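Local atomic coordinates of phospho-furanose lactonase (Mycoplasma synoviae, PDB entry 3OVG), a protein that hydrolyses the lactone ring of D-xylono- and L-arabino-1,4-lactone 5-phosphate, and also carboxy 1,4-lactones, with two zinc ions in each subunit. Residues Ile15-Glu18 and Lys19-Ile22; Arg76-Leu79 and Lys80-Ile84; Asn218-Asp222 and Lys223-Glu227; Lys258-Asp262 and Lys263-Lys267. All blocks are in the same frame, centred on the assembly; numbering follows the deposited sequence.

Contact 1: Ile15-Glu18 and Lys19-Ile22; sequences IPVE and KLGI
Two backbone hydrogen bonds, Lys19 to Pro16 and Leu20 to Val17, wind the chain into a short 3-10 turn as it leaves the strand that ends at Pro16. Lys19 N donates to Pro16 O over 2.9 Å, and Leu20 N to Val17 O over 3.0 Å. Both are fairly straight at hydrogen, yet both donors stand well above the plane of the carbonyl they use; for Leu20 N the tilt reaches 62°. A water carries the turn one residue further: it donates to Val17 O and accepts from Gly21 N, so Val17 O is gripped by an amide and a water together.

The apolar contacts divide between the two branches of Leu20. The CD1 methyl of Ile15 reaches across to Lys19 CB at 4.0 Å and to the CD2 branch of Leu20. Its CG1 sits between the backbone N and the carbonyl carbon (chi1 64°), and the straight chain beyond it carries the methyl over the turn. The other branch of Leu20, CD1, meets Val17 CB at 4.1 Å. Lys19 bends at each torsion beyond chi1 and folds back, laying its CE alongside the proline ring at 3.7 Å from Pro16 CD.

Further out, Val17 rests on Lys325 of helix 313-327, while Leu20 packs on Ile96 of strand 94-97. Gly21, at positive phi, then turns the backbone toward strand 22-25. This is the tight 3-10 connection by which the N-terminal hairpin of strands 7-10 and 13-16 hands the chain to the first strand of the phosphotriesterase-family TIM barrel.

Contact 2: Arg76-Leu79 and Lys80-Ile84; sequences RDVL and KTLEI
Asp77 holds its CG opposite its own backbone N (chi1 -174°), which swings the carboxylate forward over the first turn of the helix to Lys80; Lys80 answers with an extended chain that bends at its last torsion (chi4 41°) and brings NZ back to the same carboxylate. The two oxygens divide the work. Asp77 OD1 accepts from Lys80 N at 2.9 Å, the amide standing above the carboxylate plane, whereas Asp77 OD2 takes Lys80 NZ at 2.9 Å through its syn lone pair in a salt bridge. Between these ends Lys80 CG and CD lie against OD2, so one residue holds the carboxylate by both its backbone and its side chain.

Asp77 is thus the N-cap of helix 78-88, the helix of a beta-alpha-beta unit of the barrel between strands 63-68 and 94-97. Its own carbonyl is held twice by Thr81: OG1 donates to Asp77 O at 2.7 Å and Thr81 N at 3.1 Å, from opposite faces of the carbonyl plane. A water accepts from Asp77 N and donates to Thr81 OG1. Leu82 N bonds to Val78 O in the first turn of the helix, and their side chains run side by side, Val78 CG1 meeting Leu82 CD1 at 4.1 Å. Thr81 faces inward onto Val95 and Met97 of strand 94-97, and its side chain lies about 8 Å from that of the zinc ligand His28.

Contact 3: Asn218-Asp222 and Lys223-Glu227; sequences NKNPD and KYYYE. With PO4 (phosphate ion), chain I.
An N-cap opens helix 223-233, the helix that follows barrel strand 212-215, with Asp222 as the capping residue. Asp222 OD1 accepts from Tyr225 N at 3.0 Å, the amide lying above the carboxylate plane, and more weakly from Tyr224 N. With CG opposite the backbone N (chi1 -178°), the carboxylate is carried over these amides, against Tyr225 CB. Asp222 O receives Tyr226 N at 3.0 Å and also sits over one face of the Tyr226 ring, 3.3 Å above its plane. That ring reaches back to the loop, CE1 3.2 Å from Asn220 O, and its hydroxyl bonds to Leu217 O. Asn220 ND2 passes Tyr225 CD2 at 3.5 Å, while its hydrogen bond goes to Gly192 O. Pro221 centres an inverse gamma turn, and a water links its carbonyl to Lys223 N.

Lys219 extends toward the active site, where its NZ makes a weak bond to a phosphate ion that Lys246, Tyr247 and Tyr280 also hold. Tyr224 OH bonds to Glu255 of the second subunit. Within the chain, Tyr226 packs on Leu237 of strand 236-239 and on helix 250-262, and Tyr225 lies against helix 195-205.

Contact 4: Lys258-Asp262 and Lys263-Lys267; sequences KYLVD and KGLQK
Lys263 folds over the ring of Tyr259 where helix 250-262 ends in a Schellman motif. Starting at CB, the lysine lies 3.6 Å from Tyr259 O, the carbonyl that also takes Lys263 N in its plane. CG, set beside the backbone N (chi1 -59°), settles over one face of the tyrosine, 3.9 Å from the ring centroid and 16° off the normal: a CH-pi contact. CD passes above CZ and CE1, after which CE comes alongside the phenol oxygen, 3.7 Å from Tyr259 OH. NZ ends close by, at packing distance; the hydroxyl is hydrogen-bonded to Glu227 of helix 223-233.

Two bonds back into the last turn make the Schellman motif. Leu265 N reaches Leu260 O over 2.9 Å, and Gly264 N reaches Val261 O over 2.8 Å from well above the carbonyl plane. Gly264 has positive phi, with backbone angles that would jam a CB against the carbonyl oxygen of Lys263, so glycine suits the place. Leu260 CD2 meets Leu265 CD1 at 4.0 Å, the apolar contact usual in a Schellman motif, and Leu265 packs on Ile230 of helix 223-233. Gln266 lays its CB against Val261 CG2, and its NE2 goes to Asp318 of helix 313-327. One turn back, Lys258 NZ donates to the syn lone pair of Asp262 OD2 at 2.6 Å, in a salt bridge along the helix.

From the N terminus the four contacts follow in series, none nested in or crossing another, and each closes only a local turn. Contact 1 leads from the N-terminal hairpin into strand 22-25, contact 2 starts the helix between strands 63-68 and 94-97, contact 3 starts helix 223-233, and contact 4 ends helix 250-262 before strand 269-271. Contacts 2 and 3 lie on opposite sides of the chain's centre, with centres 34 Å apart. Contacts 3 and 4 are the two that touch: Lys223 CB packs 3.6 Å from Tyr259 CD2, and Tyr226 lies on Leu260, joining the start of one barrel helix to the end of the next.

Contact 1: Ile15-Glu18 and Lys19-Ile22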
loop_
_atom_site.group_PDB
_atom_site.type_symbol
_atom_site.label_atom_id
_atom_site.label_comp_id
_atom_site.label_asym_id
_atom_site.label_seq_id
_atom_site.Cartn_x
_atom_site.Cartn_y
_atom_site.Cartn_z
ATOM N N ILE A 15 -5.160 37.214 -30.675
ATOM C CA ILE A 15 -4.261 38.353 -30.681
ATOM C C ILE A 15 -3.198 38.190 -31.755
ATOM O O ILE A 15 -2.863 37.077 -32.128
ATOM C CB ILE A 15 -3.501 38.509 -29.343
ATOM C CG1 ILE A 15 -2.583 37.311 -29.116
ATOM C CG2 ILE A 15 -4.478 38.666 -28.193
ATOM C CD1 ILE A 15 -1.805 37.406 -27.824
ATOM N N PRO A 16 -2.633 39.305 -32.235
ATOM C CA PRO A 16 -1.503 39.152 -33.167
ATOM C C PRO A 16 -0.371 38.420 -32.460
ATOM O O PRO A 16 -0.134 38.652 -31.275
ATOM C CB PRO A 16 -1.066 40.595 -33.468
ATOM C CG PRO A 16 -2.209 41.476 -33.027
ATOM C CD PRO A 16 -2.964 40.709 -31.935
ATOM N N VAL A 17 0.351 37.567 -33.171
ATOM C CA VAL A 17 1.404 36.815 -32.502
ATOM C C VAL A 17 2.491 37.713 -31.876
ATOM O O VAL A 17 3.171 37.304 -30.948
ATOM C CB VAL A 17 2.030 35.750 -33.425
ATOM C CG1 VAL A 17 1.015 34.651 -33.728
ATOM C CG2 VAL A 17 2.593 36.405 -34.703
ATOM N N GLU A 18 2.651 38.935 -32.371
ATOM C CA GLU A 18 3.687 39.834 -31.852
ATOM C C GLU A 18 3.351 40.223 -30.434
ATOM O O GLU A 18 4.185 40.757 -29.742
ATOM C CB GLU A 18 3.799 41.089 -32.722
ATOM C CG GLU A 18 4.214 40.794 -34.184
ATOM C CD GLU A 18 3.081 40.232 -35.084
ATOM O OE1 GLU A 18 1.871 40.242 -34.715
ATOM O OE2 GLU A 18 3.429 39.768 -36.188
ATOM N N LYS A 19 2.130 39.915 -29.994
ATOM C CA LYS A 19 1.663 40.317 -28.670
ATOM C C LYS A 19 1.854 39.170 -27.646
ATOM O O LYS A 19 1.626 39.343 -26.457
ATOM C CB LYS A 19 0.187 40.701 -28.762
ATOM C CG LYS A 19 -0.215 41.917 -27.981
ATOM C CD LYS A 19 -0.346 43.167 -28.862
ATOM C CE LYS A 19 -1.767 43.253 -29.454
ATOM N NZ LYS A 19 -2.265 44.658 -29.693
ATOM N N LEU A 20 2.261 38.005 -28.126
ATOM C CA LEU A 20 2.569 36.877 -27.245
ATOM C C LEU A 20 3.710 37.203 -26.272
ATOM O O LEU A 20 3.632 36.828 -25.110
ATOM C CB LEU A 20 2.889 35.602 -28.058
ATOM C CG LEU A 20 1.701 34.823 -28.679
ATOM C CD1 LEU A 20 2.088 33.812 -29.782
ATOM C CD2 LEU A 20 0.868 34.104 -27.614
ATOM N N GLY A 21 4.759 37.884 -26.752
ATOM C CA GLY A 21 5.923 38.199 -25.932
ATOM C C GLY A 21 6.597 36.945 -25.389
ATOM O O GLY A 21 6.529 35.871 -26.017
ATOM N N ILE A 22 7.236 37.071 -24.223
ATOM C CA ILE A 22 7.845 35.926 -23.578
ATOM C C ILE A 22 6.748 34.947 -23.114
ATOM O O ILE A 22 5.803 35.317 -22.402
ATOM C CB ILE A 22 8.728 36.335 -22.407
ATOM C CG1 ILE A 22 9.915 37.189 -22.919
ATOM C CG2 ILE A 22 9.166 35.098 -21.653
ATOM C CD1 ILE A 22 10.991 37.545 -21.834
HETATM O O HOH W 1 5.687 37.713 -29.782
#

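Contact 2: Arg76-Leu79 and Lys80-Ile84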
loop_
_atom_site.group_PDB
_atom_site.type_symbol
_atom_site.label_atom_id
_atom_site.label_comp_id
_atom_site.label_asym_id
_atom_site.label_seq_id
_atom_site.Cartn_x
_atom_site.Cartn_y
_atom_site.Cartn_z
ATOM N N ARG A 76 -8.990 20.610 -15.904
ATOM C CA ARG A 76 -9.217 21.908 -16.534
ATOM C C ARG A 76 -10.374 22.607 -15.877
ATOM O O ARG A 76 -11.434 21.997 -15.622
ATOM C CB ARG A 76 -9.488 21.758 -18.035
ATOM C CG ARG A 76 -9.374 23.063 -18.808
ATOM C CD ARG A 76 -9.741 22.916 -20.315
ATOM N NE ARG A 76 -11.192 22.735 -20.491
ATOM C CZ ARG A 76 -11.817 22.567 -21.657
ATOM N NH1 ARG A 76 -11.123 22.517 -22.806
ATOM N NH2 ARG A 76 -13.165 22.409 -21.657
ATOM N N ASP A 77 -10.188 23.898 -15.631
ATOM C CA ASP A 77 -11.220 24.716 -14.998
ATOM C C ASP A 77 -11.333 26.013 -15.805
ATOM O O ASP A 77 -10.533 26.940 -15.647
ATOM C CB ASP A 77 -10.877 24.960 -13.519
ATOM C CG ASP A 77 -11.989 25.698 -12.761
ATOM O OD1 ASP A 77 -12.750 26.456 -13.396
ATOM O OD2 ASP A 77 -12.079 25.541 -11.521
ATOM N N VAL A 78 -12.327 26.060 -16.683
ATOM C CA VAL A 78 -12.542 27.219 -17.549
ATOM C C VAL A 78 -12.864 28.485 -16.761
ATOM O O VAL A 78 -12.327 29.552 -17.024
ATOM C CB VAL A 78 -13.715 26.947 -18.562
ATOM C CG1 VAL A 78 -14.123 28.212 -19.296
ATOM C CG2 VAL A 78 -13.334 25.883 -19.519
ATOM N N LEU A 79 -13.798 28.387 -15.827
ATOM C CA LEU A 79 -14.228 29.573 -15.088
ATOM C C LEU A 79 -13.111 30.168 -14.249
ATOM O O LEU A 79 -12.863 31.364 -14.276
ATOM C CB LEU A 79 -15.425 29.240 -14.194
ATOM C CG LEU A 79 -16.621 28.805 -15.049
ATOM C CD1 LEU A 79 -17.784 28.336 -14.171
ATOM C CD2 LEU A 79 -17.048 29.954 -15.877
ATOM N N LYS A 80 -12.460 29.351 -13.451
ATOM C CA LYS A 80 -11.402 29.907 -12.635
ATOM C C LYS A 80 -10.216 30.421 -13.473
ATOM O O LYS A 80 -9.633 31.448 -13.148
ATOM C CB LYS A 80 -10.943 28.910 -11.592
ATOM C CG LYS A 80 -11.959 28.693 -10.481
ATOM C CD LYS A 80 -11.331 27.925 -9.324
ATOM C CE LYS A 80 -12.395 27.323 -8.451
ATOM N NZ LYS A 80 -13.514 26.761 -9.309
ATOM N N THR A 81 -9.864 29.717 -14.549
ATOM C CA THR A 81 -8.746 30.174 -15.407
ATOM C C THR A 81 -9.092 31.509 -16.061
ATOM O O THR A 81 -8.241 32.389 -16.187
ATOM C CB THR A 81 -8.381 29.122 -16.447
ATOM O OG1 THR A 81 -8.037 27.925 -15.752
ATOM C CG2 THR A 81 -7.167 29.568 -17.284
ATOM N N LEU A 82 -10.359 31.668 -16.453
ATOM C CA LEU A 82 -10.820 32.953 -16.968
ATOM C C LEU A 82 -10.649 34.053 -15.944
ATOM O O LEU A 82 -10.287 35.163 -16.338
ATOM C CB LEU A 82 -12.282 32.924 -17.455
ATOM C CG LEU A 82 -12.477 32.436 -18.896
ATOM C CD1 LEU A 82 -13.981 32.334 -19.224
ATOM C CD2 LEU A 82 -11.799 33.426 -19.820
ATOM N N GLU A 83 -10.938 33.777 -14.662
ATOM C CA GLU A 83 -10.744 34.811 -13.618
ATOM C C GLU A 83 -9.280 35.240 -13.591
ATOM O O GLU A 83 -8.975 36.402 -13.428
ATOM C CB GLU A 83 -11.084 34.339 -12.205
ATOM C CG GLU A 83 -12.557 33.979 -11.916
ATOM C CD GLU A 83 -12.740 33.621 -10.441
ATOM O OE1 GLU A 83 -12.497 34.502 -9.586
ATOM O OE2 GLU A 83 -13.091 32.467 -10.133
ATOM N N ILE A 84 -8.375 34.278 -13.711
ATOM C CA ILE A 84 -6.959 34.591 -13.706
ATOM C C ILE A 84 -6.602 35.442 -14.947
ATOM O O ILE A 84 -5.937 36.455 -14.829
ATOM C CB ILE A 84 -6.091 33.307 -13.625
ATOM C CG1 ILE A 84 -6.360 32.551 -12.306
ATOM C CG2 ILE A 84 -4.637 33.675 -13.799
ATOM C CD1 ILE A 84 -5.942 31.077 -12.301
HETATM O O HOH W 2 -7.589 24.708 -15.555
#

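Contact 3: Asn218-Asp222 and Lys223-Glu227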
loop_
_atom_site.group_PDB
_atom_site.type_symbol
_atom_site.label_atom_id
_atom_site.label_comp_id
_atom_site.label_asym_id
_atom_site.label_seq_id
_atom_site.Cartn_x
_atom_site.Cartn_y
_atom_site.Cartn_z
ATOM N N ASN A 218 13.084 16.706 -21.344
ATOM C CA ASN A 218 14.049 16.910 -20.253
ATOM C C ASN A 218 14.186 15.701 -19.312
ATOM O O ASN A 218 15.203 15.551 -18.604
ATOM C CB ASN A 218 13.676 18.168 -19.464
ATOM C CG ASN A 218 12.192 18.231 -19.184
ATOM O OD1 ASN A 218 11.397 18.539 -20.082
ATOM N ND2 ASN A 218 11.794 17.890 -17.937
ATOM N N LYS A 219 13.177 14.836 -19.299
ATOM C CA LYS A 219 13.218 13.589 -18.501
ATOM C C LYS A 219 13.894 12.384 -19.204
ATOM O O LYS A 219 13.988 11.288 -18.645
ATOM C CB LYS A 219 11.793 13.239 -18.041
ATOM C CG LYS A 219 11.320 14.179 -16.931
ATOM C CD LYS A 219 9.846 14.037 -16.606
ATOM C CE LYS A 219 9.446 15.071 -15.532
ATOM N NZ LYS A 219 8.013 14.923 -15.138
ATOM N N ASN A 220 14.361 12.589 -20.425
ATOM C CA ASN A 220 15.135 11.601 -21.158
ATOM C C ASN A 220 16.337 12.384 -21.693
ATOM O O ASN A 220 16.343 12.751 -22.851
ATOM C CB ASN A 220 14.290 11.045 -22.318
ATOM C CG ASN A 220 15.027 9.995 -23.169
ATOM O OD1 ASN A 220 16.130 9.591 -22.841
ATOM N ND2 ASN A 220 14.404 9.571 -24.298
ATOM N N PRO A 221 17.338 12.647 -20.841
ATOM C CA PRO A 221 18.438 13.602 -21.097
ATOM C C PRO A 221 19.461 13.056 -22.102
ATOM O O PRO A 221 20.607 12.775 -21.767
ATOM C CB PRO A 221 19.098 13.790 -19.717
ATOM C CG PRO A 221 18.429 12.814 -18.786
ATOM C CD PRO A 221 17.438 11.985 -19.533
ATOM N N ASP A 222 19.036 12.911 -23.346
ATOM C CA ASP A 222 19.843 12.236 -24.333
ATOM C C ASP A 222 19.991 13.243 -25.486
ATOM O O ASP A 222 19.051 13.458 -26.279
ATOM C CB ASP A 222 19.085 10.963 -24.728
ATOM C CG ASP A 222 19.830 10.115 -25.731
ATOM O OD1 ASP A 222 20.521 10.679 -26.618
ATOM O OD2 ASP A 222 19.682 8.876 -25.666
ATOM N N LYS A 223 21.136 13.924 -25.537
ATOM C CA LYS A 223 21.297 15.012 -26.486
ATOM C C LYS A 223 21.203 14.548 -27.940
ATOM O O LYS A 223 20.796 15.327 -28.809
ATOM C CB LYS A 223 22.596 15.784 -26.246
ATOM C CG LYS A 223 23.854 15.036 -26.636
ATOM C CD LYS A 223 25.023 15.582 -25.809
ATOM C CE LYS A 223 26.375 15.117 -26.353
ATOM N NZ LYS A 223 27.445 15.873 -25.645
ATOM N N TYR A 224 21.566 13.286 -28.181
ATOM C CA TYR A 224 21.575 12.699 -29.515
ATOM C C TYR A 224 20.145 12.478 -29.965
ATOM O O TYR A 224 19.789 12.752 -31.103
ATOM C CB TYR A 224 22.373 11.371 -29.524
ATOM C CG TYR A 224 23.802 11.552 -29.051
ATOM C CD1 TYR A 224 24.733 12.217 -29.840
ATOM C CD2 TYR A 224 24.204 11.104 -27.806
ATOM C CE1 TYR A 224 26.070 12.408 -29.401
ATOM C CE2 TYR A 224 25.519 11.268 -27.358
ATOM C CZ TYR A 224 26.437 11.927 -28.159
ATOM O OH TYR A 224 27.722 12.085 -27.718
ATOM N N TYR A 225 19.341 11.969 -29.046
ATOM C CA TYR A 225 17.922 11.765 -29.288
ATOM C C TYR A 225 17.232 13.105 -29.570
ATOM O O TYR A 225 16.417 13.185 -30.467
ATOM C CB TYR A 225 17.284 11.051 -28.079
ATOM C CG TYR A 225 15.819 10.629 -28.278
ATOM C CD1 TYR A 225 15.455 9.799 -29.337
ATOM C CD2 TYR A 225 14.821 11.047 -27.389
ATOM C CE1 TYR A 225 14.122 9.411 -29.531
ATOM C CE2 TYR A 225 13.494 10.676 -27.567
ATOM C CZ TYR A 225 13.148 9.846 -28.635
ATOM O OH TYR A 225 11.832 9.445 -28.797
ATOM N N TYR A 226 17.556 14.149 -28.797
ATOM C CA TYR A 226 16.935 15.461 -28.966
ATOM C C TYR A 226 17.188 15.924 -30.404
ATOM O O TYR A 226 16.296 16.380 -31.140
ATOM C CB TYR A 226 17.565 16.515 -28.022
ATOM C CG TYR A 226 17.267 16.355 -26.557
ATOM C CD1 TYR A 226 16.321 15.442 -26.102
ATOM C CD2 TYR A 226 17.907 17.165 -25.613
ATOM C CE1 TYR A 226 16.055 15.318 -24.737
ATOM C CE2 TYR A 226 17.649 17.042 -24.263
ATOM C CZ TYR A 226 16.722 16.131 -23.830
ATOM O OH TYR A 226 16.460 16.037 -22.480
ATOM N N GLU A 227 18.444 15.776 -30.783
ATOM C CA GLU A 227 18.911 16.237 -32.057
ATOM C C GLU A 227 18.249 15.451 -33.201
ATOM O O GLU A 227 17.821 16.044 -34.208
ATOM C CB GLU A 227 20.448 16.121 -32.092
ATOM C CG GLU A 227 21.019 16.400 -33.437
ATOM C CD GLU A 227 22.553 16.289 -33.412
ATOM O OE1 GLU A 227 23.080 15.518 -32.572
ATOM O OE2 GLU A 227 23.194 16.965 -34.237
HETATM P P PO4 I . 6.070 15.508 -10.934
HETATM O O1 PO4 I . 4.845 16.374 -11.278
HETATM O O2 PO4 I . 5.812 14.631 -9.684
HETATM O O3 PO4 I . 6.375 14.614 -12.141
HETATM O O4 PO4 I . 7.264 16.438 -10.732
HETATM O O HOH W 3 23.056 13.152 -23.685
#

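Contact 4: Lys258-Asp262 and Lys263-Lys267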
loop_
_atom_site.group_PDB
_atom_site.type_symbol
_atom_site.label_atom_id
_atom_site.label_comp_id
_atom_site.label_asym_id
_atom_site.label_seq_id
_atom_site.Cartn_x
_atom_site.Cartn_y
_atom_site.Cartn_z
ATOM N N LYS A 258 22.405 23.817 -24.608
ATOM C CA LYS A 258 23.620 24.374 -25.208
ATOM C C LYS A 258 24.072 23.519 -26.420
ATOM O O LYS A 258 24.404 24.053 -27.491
ATOM C CB LYS A 258 24.719 24.487 -24.113
ATOM C CG LYS A 258 26.235 24.606 -24.567
ATOM C CD LYS A 258 26.501 25.777 -25.440
ATOM C CE LYS A 258 27.970 26.342 -25.296
ATOM N NZ LYS A 258 29.012 25.640 -26.128
ATOM N N TYR A 259 24.083 22.201 -26.253
ATOM C CA TYR A 259 24.438 21.301 -27.347
ATOM C C TYR A 259 23.522 21.562 -28.556
ATOM O O TYR A 259 23.994 21.760 -29.685
ATOM C CB TYR A 259 24.394 19.830 -26.890
ATOM C CG TYR A 259 24.567 18.814 -28.010
ATOM C CD1 TYR A 259 25.849 18.427 -28.447
ATOM C CD2 TYR A 259 23.465 18.254 -28.646
ATOM C CE1 TYR A 259 26.015 17.497 -29.487
ATOM C CE2 TYR A 259 23.629 17.315 -29.709
ATOM C CZ TYR A 259 24.901 16.955 -30.112
ATOM O OH TYR A 259 25.075 16.046 -31.143
ATOM N N LEU A 260 22.214 21.600 -28.311
ATOM C CA LEU A 260 21.258 21.782 -29.391
ATOM C C LEU A 260 21.455 23.133 -30.094
ATOM O O LEU A 260 21.330 23.225 -31.324
ATOM C CB LEU A 260 19.827 21.688 -28.868
ATOM C CG LEU A 260 19.435 20.317 -28.358
ATOM C CD1 LEU A 260 17.975 20.347 -27.829
ATOM C CD2 LEU A 260 19.596 19.297 -29.493
ATOM N N VAL A 261 21.737 24.175 -29.316
ATOM C CA VAL A 261 21.977 25.495 -29.900
ATOM C C VAL A 261 23.252 25.462 -30.750
ATOM O O VAL A 261 23.265 25.956 -31.874
ATOM C CB VAL A 261 22.006 26.642 -28.813
ATOM C CG1 VAL A 261 22.417 27.976 -29.417
ATOM C CG2 VAL A 261 20.631 26.792 -28.158
ATOM N N ASP A 262 24.314 24.865 -30.226
ATOM C CA ASP A 262 25.559 24.749 -31.000
ATOM C C ASP A 262 25.348 23.971 -32.331
ATOM O O ASP A 262 25.994 24.256 -33.342
ATOM C CB ASP A 262 26.643 24.082 -30.153
ATOM C CG ASP A 262 27.179 25.008 -29.036
ATOM O OD1 ASP A 262 26.718 26.169 -28.938
ATOM O OD2 ASP A 262 28.074 24.572 -28.263
ATOM N N LYS A 263 24.438 22.998 -32.322
ATOM C CA LYS A 263 24.121 22.236 -33.526
ATOM C C LYS A 263 23.186 22.992 -34.450
ATOM O O LYS A 263 22.826 22.489 -35.520
ATOM C CB LYS A 263 23.527 20.870 -33.171
ATOM C CG LYS A 263 24.438 20.013 -32.328
ATOM C CD LYS A 263 25.829 19.753 -32.991
ATOM C CE LYS A 263 25.846 18.470 -33.825
ATOM N NZ LYS A 263 27.211 17.791 -33.798
ATOM N N GLY A 264 22.798 24.205 -34.049
ATOM C CA GLY A 264 22.058 25.086 -34.940
ATOM C C GLY A 264 20.562 24.876 -34.842
ATOM O O GLY A 264 19.803 25.256 -35.722
ATOM N N LEU A 265 20.139 24.318 -33.719
ATOM C CA LEU A 265 18.743 23.938 -33.554
ATOM C C LEU A 265 17.964 24.886 -32.636
ATOM O O LEU A 265 16.874 24.526 -32.132
ATOM C CB LEU A 265 18.691 22.482 -33.039
ATOM C CG LEU A 265 19.395 21.405 -33.904
ATOM C CD1 LEU A 265 19.127 19.970 -33.382
ATOM C CD2 LEU A 265 18.929 21.506 -35.371
ATOM N N GLN A 266 18.486 26.088 -32.407
ATOM C CA GLN A 266 17.846 26.994 -31.445
ATOM C C GLN A 266 16.401 27.412 -31.780
ATOM O O GLN A 266 15.652 27.853 -30.899
ATOM C CB GLN A 266 18.666 28.261 -31.249
ATOM C CG GLN A 266 18.657 29.201 -32.459
ATOM C CD GLN A 266 19.731 30.243 -32.319
ATOM O OE1 GLN A 266 20.917 29.905 -32.276
ATOM N NE2 GLN A 266 19.328 31.514 -32.185
ATOM N N LYS A 267 16.004 27.305 -33.034
ATOM C CA LYS A 267 14.618 27.630 -33.386
ATOM C C LYS A 267 13.604 26.527 -33.023
ATOM O O LYS A 267 12.400 26.715 -33.209
ATOM C CB LYS A 267 14.516 27.922 -34.880
ATOM C CG LYS A 267 15.368 29.110 -35.366
ATOM C CD LYS A 267 14.636 30.441 -35.214
ATOM C CE LYS A 267 15.517 31.606 -35.702
ATOM N NZ LYS A 267 14.835 32.902 -35.406
#